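Anopheles gambiae adenosine kinase (Anopheles gambiae, PDB 3LOO) catalyses the phosphorylation of adenosine to AMP with ATP as phosphate donor, and belongs to the pfkB carbohydrate kinase family. Local coordinates at residues 206-219 with 231-245. Numbering follows the deposited sequence.
Sequences RMFMMNLSAPFVPQ and YVDVLFGNETEAIAL. With B4P (bis(adenosine)-5'-tetraphosphate), chain D.
The C-terminal ends of paired parallel strands 207-211 and 234-238 lead into the phosphate end of the bis(adenosine)-5'-tetraphosphate pocket. Met210 N donates to Val234 O (3.0 Å), and Met210 O accepts from Phe236 N. Leu212 N then bonds to Phe236 O. At the other end, Asp233 OD1 takes Phe208 N through its anti lone pair (2.9 Å, 169° at the hydrogen). Lys268 forms a salt bridge with OD2 of the same carboxylate. The strands are neighbours in the large, mostly parallel sheet of the pfkB fold, joined by a helical crossover. On one sheet face Met209 CG lies beside Val234 CB (3.6 Å). On the other, the Met210 side chain crosses that of Val232 at about a right angle, CG against CG2 (3.7 Å). Leu212 CB meets Glu241 CB (3.8 Å). At the end of strand 207-211, Asn211 OD1 accepts from Ser213 N in an Asx turn, and water 2 links this oxygen to Glu241 OE1. Glu241 and Asn238 form a capping box: Glu241 N donates to Asn238 OD1 (3.0 Å), nearly in line with its C=O. Glu241 CG sits anti to the carbonyl carbon (chi1 -74°), which carries the carboxylate back toward Asn238 N; this N meets OE1 from above the carboxylate plane. The Glu241 side chain comes within about 4 Å of a bound magnesium ion. Asn238 ND2 donates to ligand phosphate oxygen O1G (2.9 Å).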
ATOM      1  N   ARG A 206       6.641 -14.347 -12.884  1.00 31.17           N
ATOM      2  CA  ARG A 206       5.789 -14.134 -11.698  1.00 30.52           C
ATOM      3  C   ARG A 206       5.108 -12.742 -11.668  1.00 30.76           C
ATOM      4  O   ARG A 206       5.548 -11.815 -12.343  1.00 31.36           O
ATOM      5  CB  ARG A 206       6.585 -14.427 -10.421  1.00 30.74           C
ATOM      6  CG  ARG A 206       7.052 -15.934 -10.331  1.00 27.67           C
ATOM      7  CD  ARG A 206       7.999 -16.179  -9.186  1.00 25.42           C
ATOM      8  NE  ARG A 206       9.313 -15.604  -9.393  1.00 27.18           N
ATOM      9  CZ  ARG A 206      10.251 -15.477  -8.462  1.00 30.64           C
ATOM     10  NH1 ARG A 206      10.035 -15.869  -7.192  1.00 30.41           N
ATOM     11  NH2 ARG A 206      11.421 -14.950  -8.809  1.00 28.60           N
ATOM     12  N   MET A 207       4.025 -12.610 -10.915  1.00 29.43           N
ATOM     13  CA  MET A 207       3.309 -11.338 -10.854  1.00 29.52           C
ATOM     14  C   MET A 207       3.998 -10.302  -9.967  1.00 27.65           C
ATOM     15  O   MET A 207       4.401 -10.595  -8.837  1.00 27.12           O
ATOM     16  CB  MET A 207       1.866 -11.545 -10.417  1.00 29.19           C
ATOM     17  CG  MET A 207       0.957 -12.012 -11.557  1.00 32.72           C
ATOM     18  SD  MET A 207      -0.698 -12.321 -10.928  1.00 38.30           S
ATOM     19  CE  MET A 207      -1.395 -10.689 -11.156  1.00 37.50           C
ATOM     20  N   PHE A 208       4.169  -9.107 -10.521  1.00 26.40           N
ATOM     21  CA  PHE A 208       4.688  -7.939  -9.763  1.00 24.19           C
ATOM     22  C   PHE A 208       3.569  -6.888  -9.817  1.00 23.80           C
ATOM     23  O   PHE A 208       2.997  -6.584 -10.881  1.00 23.41           O
ATOM     24  CB  PHE A 208       6.037  -7.430 -10.275  1.00 23.63           C
ATOM     25  CG  PHE A 208       6.578  -6.264  -9.477  1.00 22.66           C
ATOM     26  CD1 PHE A 208       7.369  -6.483  -8.375  1.00 20.68           C
ATOM     27  CD2 PHE A 208       6.211  -4.938  -9.803  1.00 25.55           C
ATOM     28  CE1 PHE A 208       7.837  -5.427  -7.609  1.00 21.88           C
ATOM     29  CE2 PHE A 208       6.649  -3.854  -9.029  1.00 22.51           C
ATOM     30  CZ  PHE A 208       7.471  -4.115  -7.918  1.00 20.82           C
ATOM     31  N   MET A 209       3.214  -6.405  -8.642  1.00 22.70           N
ATOM     32  CA  MET A 209       2.078  -5.534  -8.483  1.00 22.91           C
ATOM     33  C   MET A 209       2.540  -4.343  -7.633  1.00 23.14           C
ATOM     34  O   MET A 209       3.442  -4.463  -6.786  1.00 22.86           O
ATOM     35  CB  MET A 209       0.918  -6.293  -7.817  1.00 21.95           C
ATOM     36  CG  MET A 209       0.509  -7.589  -8.599  1.00 22.80           C
ATOM     37  SD  MET A 209      -0.652  -8.604  -7.706  1.00 28.20           S
ATOM     38  CE  MET A 209       0.495  -9.512  -6.665  1.00 26.14           C
ATOM     39  N   MET A 210       1.918  -3.196  -7.853  1.00 23.80           N
ATOM     40  CA  MET A 210       2.285  -2.011  -7.072  1.00 23.17           C
ATOM     41  C   MET A 210       1.120  -1.052  -6.956  1.00 22.32           C
ATOM     42  O   MET A 210       0.106  -1.193  -7.621  1.00 20.79           O
ATOM     43  CB  MET A 210       3.542  -1.319  -7.628  1.00 24.12           C
ATOM     44  CG  MET A 210       3.435  -0.779  -9.062  1.00 26.33           C
ATOM     45  SD  MET A 210       4.643   0.545  -9.438  1.00 29.00           S
ATOM     46  CE  MET A 210       3.861   1.934  -8.581  1.00 30.88           C
ATOM     47  N   ASN A 211       1.285  -0.076  -6.079  1.00 22.12           N
ATOM     48  CA  ASN A 211       0.237   0.874  -5.812  1.00 22.01           C
ATOM     49  C   ASN A 211       0.807   2.254  -6.128  1.00 22.31           C
ATOM     50  O   ASN A 211       1.999   2.511  -5.835  1.00 21.96           O
ATOM     51  CB  ASN A 211      -0.078   0.821  -4.329  1.00 21.10           C
ATOM     52  CG  ASN A 211      -1.434   1.327  -4.021  1.00 22.16           C
ATOM     53  OD1 ASN A 211      -1.736   2.509  -4.235  1.00 21.19           O
ATOM     54  ND2 ASN A 211      -2.305   0.426  -3.541  1.00 21.80           N
ATOM     55  N   LEU A 212      -0.034   3.162  -6.636  1.00 21.98           N
ATOM     56  CA  LEU A 212       0.444   4.532  -6.819  1.00 21.51           C
ATOM     57  C   LEU A 212       0.700   5.230  -5.501  1.00 21.81           C
ATOM     58  O   LEU A 212       1.531   6.137  -5.441  1.00 22.43           O
ATOM     59  CB  LEU A 212      -0.455   5.340  -7.747  1.00 20.52           C
ATOM     60  CG  LEU A 212      -0.479   4.914  -9.213  1.00 21.31           C
ATOM     61  CD1 LEU A 212      -1.618   5.645  -9.926  1.00 23.45           C
ATOM     62  CD2 LEU A 212       0.949   5.128  -9.889  1.00 21.78           C
ATOM     63  N   SER A 213      -0.023   4.808  -4.458  1.00 21.23           N
ATOM     64  CA  SER A 213       0.138   5.263  -3.056  1.00 21.96           C
ATOM     65  C   SER A 213      -0.323   6.684  -2.706  1.00 22.57           C
ATOM     66  O   SER A 213      -1.052   6.874  -1.728  1.00 22.92           O
ATOM     67  CB  SER A 213       1.571   5.050  -2.570  1.00 21.27           C
ATOM     68  OG  SER A 213       1.860   3.660  -2.486  1.00 22.30           O
ATOM     69  N   ALA A 214       0.134   7.677  -3.463  1.00 22.88           N
ATOM     70  CA  ALA A 214      -0.211   9.081  -3.165  1.00 23.25           C
ATOM     71  C   ALA A 214       0.191   9.940  -4.344  1.00 23.67           C
ATOM     72  O   ALA A 214       1.153   9.606  -5.044  1.00 24.80           O
ATOM     73  CB  ALA A 214       0.528   9.591  -1.898  1.00 22.70           C
ATOM     74  N   PRO A 215      -0.464  11.105  -4.504  1.00 24.62           N
ATOM     75  CA  PRO A 215      -0.081  12.020  -5.592  1.00 25.17           C
ATOM     76  C   PRO A 215       1.391  12.342  -5.648  1.00 24.35           C
ATOM     77  O   PRO A 215       1.930  12.499  -6.747  1.00 25.79           O
ATOM     78  CB  PRO A 215      -0.921  13.276  -5.294  1.00 25.00           C
ATOM     79  CG  PRO A 215      -2.186  12.653  -4.806  1.00 26.07           C
ATOM     80  CD  PRO A 215      -1.706  11.557  -3.852  1.00 24.10           C
ATOM     81  N   PHE A 216       2.067  12.397  -4.504  1.00 23.90           N
ATOM     82  CA  PHE A 216       3.486  12.760  -4.549  1.00 23.40           C
ATOM     83  C   PHE A 216       4.346  11.722  -5.187  1.00 23.69           C
ATOM     84  O   PHE A 216       5.479  12.011  -5.557  1.00 24.68           O
ATOM     85  CB  PHE A 216       4.077  13.160  -3.172  1.00 22.89           C
ATOM     86  CG  PHE A 216       4.300  12.023  -2.209  1.00 22.45           C
ATOM     87  CD1 PHE A 216       5.435  11.221  -2.275  1.00 21.87           C
ATOM     88  CD2 PHE A 216       3.416  11.826  -1.145  1.00 26.32           C
ATOM     89  CE1 PHE A 216       5.662  10.177  -1.332  1.00 24.88           C
ATOM     90  CE2 PHE A 216       3.654  10.781  -0.189  1.00 25.19           C
ATOM     91  CZ  PHE A 216       4.767   9.976  -0.292  1.00 25.40           C
ATOM     92  N   VAL A 217       3.859  10.484  -5.287  1.00 23.60           N
ATOM     93  CA  VAL A 217       4.710   9.478  -5.891  1.00 22.76           C
ATOM     94  C   VAL A 217       5.035   9.747  -7.397  1.00 22.93           C
ATOM     95  O   VAL A 217       6.198   9.813  -7.770  1.00 21.94           O
ATOM     96  CB  VAL A 217       4.186   8.021  -5.602  1.00 23.10           C
ATOM     97  CG1 VAL A 217       4.915   7.041  -6.498  1.00 22.28           C
ATOM     98  CG2 VAL A 217       4.367   7.699  -4.066  1.00 21.56           C
ATOM     99  N   PRO A 218       4.007   9.906  -8.259  1.00 23.74           N
ATOM    100  CA  PRO A 218       4.355  10.282  -9.654  1.00 24.18           C
ATOM    101  C   PRO A 218       4.954  11.703  -9.804  1.00 25.74           C
ATOM    102  O   PRO A 218       5.775  11.949 -10.729  1.00 25.51           O
ATOM    103  CB  PRO A 218       3.004  10.206 -10.395  1.00 25.13           C
ATOM    104  CG  PRO A 218       1.927  10.309  -9.316  1.00 24.36           C
ATOM    105  CD  PRO A 218       2.554   9.681  -8.070  1.00 22.97           C
ATOM    106  N   GLN A 219       4.574  12.609  -8.892  1.00 25.93           N
ATOM    107  CA  GLN A 219       5.132  13.947  -8.870  1.00 26.92           C
ATOM    108  C   GLN A 219       6.603  13.953  -8.508  1.00 26.67           C
ATOM    109  O   GLN A 219       7.331  14.786  -9.020  1.00 27.64           O
ATOM    110  CB  GLN A 219       4.381  14.841  -7.891  1.00 26.11           C
ATOM    111  CG  GLN A 219       3.039  15.226  -8.419  1.00 29.40           C
ATOM    112  CD  GLN A 219       2.078  15.616  -7.333  1.00 29.50           C
ATOM    113  OE1 GLN A 219       2.482  15.798  -6.178  1.00 32.38           O
ATOM    114  NE2 GLN A 219       0.787  15.728  -7.683  1.00 25.01           N
ATOM    115  N   TYR A 231       7.479  -3.837 -15.964  1.00 26.88           N
ATOM    116  CA  TYR A 231       7.472  -5.034 -15.140  1.00 25.71           C
ATOM    117  C   TYR A 231       6.277  -5.068 -14.223  1.00 25.73           C
ATOM    118  O   TYR A 231       6.165  -5.956 -13.381  1.00 27.06           O
ATOM    119  CB  TYR A 231       8.737  -5.075 -14.306  1.00 26.36           C
ATOM    120  CG  TYR A 231       9.976  -4.801 -15.105  1.00 27.63           C
ATOM    121  CD1 TYR A 231      10.558  -5.797 -15.910  1.00 29.81           C
ATOM    122  CD2 TYR A 231      10.544  -3.526 -15.120  1.00 30.52           C
ATOM    123  CE1 TYR A 231      11.708  -5.535 -16.666  1.00 28.26           C
ATOM    124  CE2 TYR A 231      11.673  -3.242 -15.897  1.00 28.41           C
ATOM    125  CZ  TYR A 231      12.247  -4.251 -16.658  1.00 33.08           C
ATOM    126  OH  TYR A 231      13.394  -3.976 -17.377  1.00 32.33           O
ATOM    127  N   VAL A 232       5.385  -4.112 -14.369  1.00 25.33           N
ATOM    128  CA  VAL A 232       4.174  -4.086 -13.521  1.00 24.19           C
ATOM    129  C   VAL A 232       3.036  -4.843 -14.163  1.00 24.01           C
ATOM    130  O   VAL A 232       2.579  -4.461 -15.240  1.00 25.09           O
ATOM    131  CB  VAL A 232       3.777  -2.649 -13.156  1.00 23.98           C
ATOM    132  CG1 VAL A 232       2.429  -2.614 -12.477  1.00 22.02           C
ATOM    133  CG2 VAL A 232       4.875  -2.049 -12.224  1.00 23.65           C
ATOM    134  N   ASP A 233       2.569  -5.926 -13.502  1.00 24.30           N
ATOM    135  CA  ASP A 233       1.423  -6.710 -13.990  1.00 23.95           C
ATOM    136  C   ASP A 233       0.093  -6.130 -13.549  1.00 23.04           C
ATOM    137  O   ASP A 233      -0.895  -6.249 -14.264  1.00 23.25           O
ATOM    138  CB  ASP A 233       1.509  -8.183 -13.523  1.00 24.42           C
ATOM    139  CG  ASP A 233       2.704  -8.886 -14.100  1.00 26.97           C
ATOM    140  OD1 ASP A 233       3.691  -9.070 -13.367  1.00 26.69           O
ATOM    141  OD2 ASP A 233       2.676  -9.160 -15.316  1.00 28.00           O
ATOM    142  N   VAL A 234       0.057  -5.593 -12.335  1.00 22.87           N
ATOM    143  CA  VAL A 234      -1.162  -4.970 -11.763  1.00 21.99           C
ATOM    144  C   VAL A 234      -0.750  -3.643 -11.088  1.00 22.03           C
ATOM    145  O   VAL A 234       0.158  -3.606 -10.247  1.00 21.24           O
ATOM    146  CB  VAL A 234      -1.912  -5.871 -10.718  1.00 22.60           C
ATOM    147  CG1 VAL A 234      -3.247  -5.239 -10.321  1.00 21.73           C
ATOM    148  CG2 VAL A 234      -2.187  -7.340 -11.231  1.00 20.24           C
ATOM    149  N   LEU A 235      -1.443  -2.559 -11.461  1.00 22.43           N
ATOM    150  CA  LEU A 235      -1.275  -1.265 -10.813  1.00 21.37           C
ATOM    151  C   LEU A 235      -2.609  -0.870 -10.125  1.00 21.59           C
ATOM    152  O   LEU A 235      -3.644  -0.836 -10.773  1.00 22.38           O
ATOM    153  CB  LEU A 235      -0.904  -0.208 -11.843  1.00 21.85           C
ATOM    154  CG  LEU A 235      -0.811   1.237 -11.312  1.00 23.06           C
ATOM    155  CD1 LEU A 235       0.212   1.318 -10.195  1.00 23.50           C
ATOM    156  CD2 LEU A 235      -0.516   2.307 -12.429  1.00 23.80           C
ATOM    157  N   PHE A 236      -2.555  -0.617  -8.827  1.00 20.81           N
ATOM    158  CA  PHE A 236      -3.689  -0.094  -8.065  1.00 21.89           C
ATOM    159  C   PHE A 236      -3.444   1.398  -7.810  1.00 22.28           C
ATOM    160  O   PHE A 236      -2.285   1.846  -7.721  1.00 22.24           O
ATOM    161  CB  PHE A 236      -3.768  -0.772  -6.693  1.00 21.33           C
ATOM    162  CG  PHE A 236      -3.857  -2.290  -6.737  1.00 23.43           C
ATOM    163  CD1 PHE A 236      -5.083  -2.918  -6.851  1.00 22.12           C
ATOM    164  CD2 PHE A 236      -2.697  -3.078  -6.604  1.00 25.66           C
ATOM    165  CE1 PHE A 236      -5.180  -4.350  -6.837  1.00 22.21           C
ATOM    166  CE2 PHE A 236      -2.770  -4.487  -6.619  1.00 27.06           C
ATOM    167  CZ  PHE A 236      -4.015  -5.118  -6.727  1.00 24.60           C
ATOM    168  N   GLY A 237      -4.527   2.160  -7.664  1.00 23.38           N
ATOM    169  CA  GLY A 237      -4.411   3.555  -7.212  1.00 23.56           C
ATOM    170  C   GLY A 237      -5.787   4.160  -7.073  1.00 24.80           C
ATOM    171  O   GLY A 237      -6.774   3.576  -7.532  1.00 24.54           O
ATOM    172  N   ASN A 238      -5.878   5.308  -6.422  1.00 24.46           N
ATOM    173  CA  ASN A 238      -7.178   5.962  -6.368  1.00 25.61           C
ATOM    174  C   ASN A 238      -7.297   7.020  -7.486  1.00 25.75           C
ATOM    175  O   ASN A 238      -6.383   7.203  -8.297  1.00 25.09           O
ATOM    176  CB  ASN A 238      -7.498   6.496  -4.951  1.00 25.56           C
ATOM    177  CG  ASN A 238      -6.660   7.713  -4.563  1.00 27.38           C
ATOM    178  OD1 ASN A 238      -6.064   8.361  -5.405  1.00 28.16           O
ATOM    179  ND2 ASN A 238      -6.571   7.984  -3.257  1.00 28.63           N
ATOM    180  N   GLU A 239      -8.423   7.691  -7.552  1.00 27.23           N
ATOM    181  CA  GLU A 239      -8.689   8.574  -8.684  1.00 29.38           C
ATOM    182  C   GLU A 239      -7.713   9.756  -8.703  1.00 28.74           C
ATOM    183  O   GLU A 239      -7.278  10.181  -9.755  1.00 29.63           O
ATOM    184  CB  GLU A 239     -10.142   9.052  -8.648  1.00 30.13           C
ATOM    185  CG  GLU A 239     -10.435  10.155  -7.666  1.00 35.09           C
ATOM    186  CD  GLU A 239     -11.134   9.632  -6.443  1.00 46.80           C
ATOM    187  OE1 GLU A 239     -10.536   8.830  -5.683  1.00 48.14           O
ATOM    188  OE2 GLU A 239     -12.321  10.008  -6.263  1.00 52.86           O
ATOM    189  N   THR A 240      -7.331  10.221  -7.521  1.00 28.50           N
ATOM    190  CA  THR A 240      -6.519  11.413  -7.361  1.00 28.69           C
ATOM    191  C   THR A 240      -5.091  11.077  -7.774  1.00 27.74           C
ATOM    192  O   THR A 240      -4.431  11.893  -8.358  1.00 27.78           O
ATOM    193  CB  THR A 240      -6.615  11.921  -5.897  1.00 30.11           C
ATOM    194  OG1 THR A 240      -7.993  12.254  -5.613  1.00 32.49           O
ATOM    195  CG2 THR A 240      -5.743  13.152  -5.680  1.00 30.48           C
ATOM    196  N   GLU A 241      -4.662   9.833  -7.549  1.00 26.15           N
ATOM    197  CA  GLU A 241      -3.331   9.377  -7.925  1.00 24.98           C
ATOM    198  C   GLU A 241      -3.245   9.139  -9.404  1.00 24.42           C
ATOM    199  O   GLU A 241      -2.212   9.421 -10.036  1.00 25.09           O
ATOM    200  CB  GLU A 241      -2.990   8.081  -7.144  1.00 25.34           C
ATOM    201  CG  GLU A 241      -2.685   8.390  -5.670  1.00 24.00           C
ATOM    202  CD  GLU A 241      -3.203   7.353  -4.666  1.00 29.49           C
ATOM    203  OE1 GLU A 241      -3.418   6.160  -5.001  1.00 26.26           O
ATOM    204  OE2 GLU A 241      -3.360   7.748  -3.490  1.00 33.81           O
ATOM    205  N   ALA A 242      -4.318   8.595  -9.968  1.00 24.96           N
ATOM    206  CA  ALA A 242      -4.395   8.416 -11.410  1.00 26.10           C
ATOM    207  C   ALA A 242      -4.315   9.773 -12.192  1.00 26.15           C
ATOM    208  O   ALA A 242      -3.570   9.904 -13.187  1.00 25.92           O
ATOM    209  CB  ALA A 242      -5.647   7.603 -11.789  1.00 25.14           C
ATOM    210  N   ILE A 243      -5.079  10.755 -11.739  1.00 27.04           N
ATOM    211  CA  ILE A 243      -5.003  12.146 -12.287  1.00 27.84           C
ATOM    212  C   ILE A 243      -3.611  12.760 -12.093  1.00 28.59           C
ATOM    213  O   ILE A 243      -3.023  13.303 -13.038  1.00 28.79           O
ATOM    214  CB  ILE A 243      -6.145  13.009 -11.690  1.00 28.65           C
ATOM    215  CG1 ILE A 243      -7.464  12.467 -12.237  1.00 26.94           C
ATOM    216  CG2 ILE A 243      -5.923  14.561 -11.929  1.00 29.34           C
ATOM    217  CD1 ILE A 243      -8.733  12.897 -11.427  1.00 30.90           C
ATOM    218  N   ALA A 244      -3.042  12.608 -10.894  1.00 27.35           N
ATOM    219  CA  ALA A 244      -1.701  13.069 -10.653  1.00 26.67           C
ATOM    220  C   ALA A 244      -0.701  12.432 -11.635  1.00 27.20           C
ATOM    221  O   ALA A 244       0.172  13.122 -12.196  1.00 27.38           O
ATOM    222  CB  ALA A 244      -1.306  12.796  -9.167  1.00 26.17           C
ATOM    223  N   LEU A 245      -0.834  11.132 -11.890  1.00 26.27           N
ATOM    224  CA  LEU A 245       0.049  10.465 -12.840  1.00 25.90           C
ATOM    225  C   LEU A 245      -0.108  11.023 -14.277  1.00 26.70           C
ATOM    226  O   LEU A 245       0.881  11.263 -14.979  1.00 24.87           O
ATOM    227  CB  LEU A 245      -0.187   8.941 -12.832  1.00 26.36           C
ATOM    228  CG  LEU A 245       0.667   8.097 -13.792  1.00 25.91           C
ATOM    229  CD1 LEU A 245       0.619   6.644 -13.399  1.00 29.75           C
ATOM    230  CD2 LEU A 245       0.095   8.172 -15.203  1.00 30.43           C
TER
HETATM  231  PA  B4P D 349      -5.633   6.189   3.739  1.00 40.64           P
HETATM  232  O1A B4P D 349      -6.564   6.006   4.928  1.00 40.95           O
HETATM  233  O2A B4P D 349      -5.226   7.616   3.376  1.00 41.59           O
HETATM  234  O3A B4P D 349      -6.463   5.685   2.461  1.00 37.15           O
HETATM  235  PB  B4P D 349      -5.922   4.512   1.527  1.00 39.28           P
HETATM  236  O1B B4P D 349      -5.947   3.164   2.251  1.00 34.70           O
HETATM  237  O2B B4P D 349      -4.693   4.916   0.731  1.00 32.11           O
HETATM  238  O3B B4P D 349      -7.353   4.710   0.702  1.00 32.94           O
HETATM  239  PG  B4P D 349      -7.556   5.113  -0.843  1.00 26.54           P
HETATM  240  O1G B4P D 349      -7.754   6.580  -1.025  1.00 28.03           O
HETATM  241  O2G B4P D 349      -6.383   4.524  -1.602  1.00 27.21           O
HETATM  242  O3G B4P D 349      -8.879   4.326  -1.283  1.00 30.34           O
HETATM  243  PD  B4P D 349     -10.359   4.859  -1.641  1.00 28.90           P
HETATM  244  O1D B4P D 349     -10.685   5.970  -0.713  1.00 32.04           O
HETATM  245  O2D B4P D 349     -10.559   5.022  -3.121  1.00 31.89           O
HETATM  246  O5E B4P D 349      -4.329   5.230   3.886  1.00 37.36           O
HETATM  247  C5E B4P D 349      -3.827   5.240   5.204  1.00 31.39           C
HETATM  248  C4E B4P D 349      -2.517   4.527   5.376  1.00 26.26           C
HETATM  249  O4E B4P D 349      -1.476   5.064   4.560  1.00 25.53           O
HETATM  250  C3E B4P D 349      -2.050   4.762   6.786  1.00 25.22           C
HETATM  251  O3E B4P D 349      -2.302   3.520   7.472  1.00 25.51           O
HETATM  252  C2E B4P D 349      -0.551   5.016   6.669  1.00 23.88           C
HETATM  253  O2E B4P D 349       0.270   4.213   7.526  1.00 23.45           O
HETATM  254  C1E B4P D 349      -0.252   4.768   5.178  1.00 23.53           C
HETATM  255  N9A B4P D 349       0.793   5.700   4.717  1.00 22.72           N
HETATM  256  C8A B4P D 349       0.729   7.059   4.608  1.00 21.15           C
HETATM  257  N7A B4P D 349       1.937   7.502   4.150  1.00 22.96           N
HETATM  258  C5A B4P D 349       2.776   6.434   4.001  1.00 21.56           C
HETATM  259  C6A B4P D 349       4.100   6.260   3.567  1.00 23.67           C
HETATM  260  N6A B4P D 349       4.913   7.302   3.210  1.00 21.85           N
HETATM  261  N1A B4P D 349       4.625   5.009   3.551  1.00 21.15           N
HETATM  262  C2A B4P D 349       3.879   3.928   3.893  1.00 23.11           C
HETATM  263  N3A B4P D 349       2.606   4.069   4.298  1.00 21.23           N
HETATM  264  C4A B4P D 349       2.035   5.301   4.349  1.00 23.00           C
HETATM  265  O5F B4P D 349     -11.186   3.584  -1.131  1.00 30.85           O
HETATM  266  C5F B4P D 349     -10.805   2.254  -1.465  1.00 29.30           C
HETATM  267  C4F B4P D 349     -12.041   1.383  -1.248  1.00 28.95           C
HETATM  268  O4F B4P D 349     -12.653   1.626   0.031  1.00 32.22           O
HETATM  269  C3F B4P D 349     -13.143   1.747  -2.228  1.00 28.76           C
HETATM  270  O3F B4P D 349     -12.886   1.136  -3.485  1.00 26.21           O
HETATM  271  C2F B4P D 349     -14.381   1.217  -1.529  1.00 29.96           C
HETATM  272  O2F B4P D 349     -14.529  -0.197  -1.770  1.00 28.42           O
HETATM  273  C1F B4P D 349     -14.080   1.504  -0.047  1.00 30.45           C
HETATM  274  N9B B4P D 349     -14.689   2.832   0.283  1.00 33.12           N
HETATM  275  C8B B4P D 349     -14.030   4.004   0.380  1.00 32.26           C
HETATM  276  N7B B4P D 349     -14.880   5.016   0.679  1.00 35.36           N
HETATM  277  C5B B4P D 349     -16.126   4.508   0.781  1.00 33.68           C
HETATM  278  C6B B4P D 349     -17.392   5.024   1.043  1.00 36.13           C
HETATM  279  N6B B4P D 349     -17.526   6.353   1.284  1.00 37.08           N
HETATM  280  N1B B4P D 349     -18.474   4.186   1.076  1.00 35.76           N
HETATM  281  C2B B4P D 349     -18.344   2.857   0.839  1.00 34.97           C
HETATM  282  N3B B4P D 349     -17.132   2.297   0.564  1.00 34.91           N
HETATM  283  C4B B4P D 349     -15.999   3.066   0.514  1.00 33.65           C
HETATM  284  O   HOH W   1       4.447 -11.384 -14.975  1.00 45.82           O
HETATM  285  O   HOH W   2      -3.828   4.251  -3.219  1.00 26.26           O
HETATM  286  O   HOH W   3       0.880  15.454 -10.842  1.00 35.34           O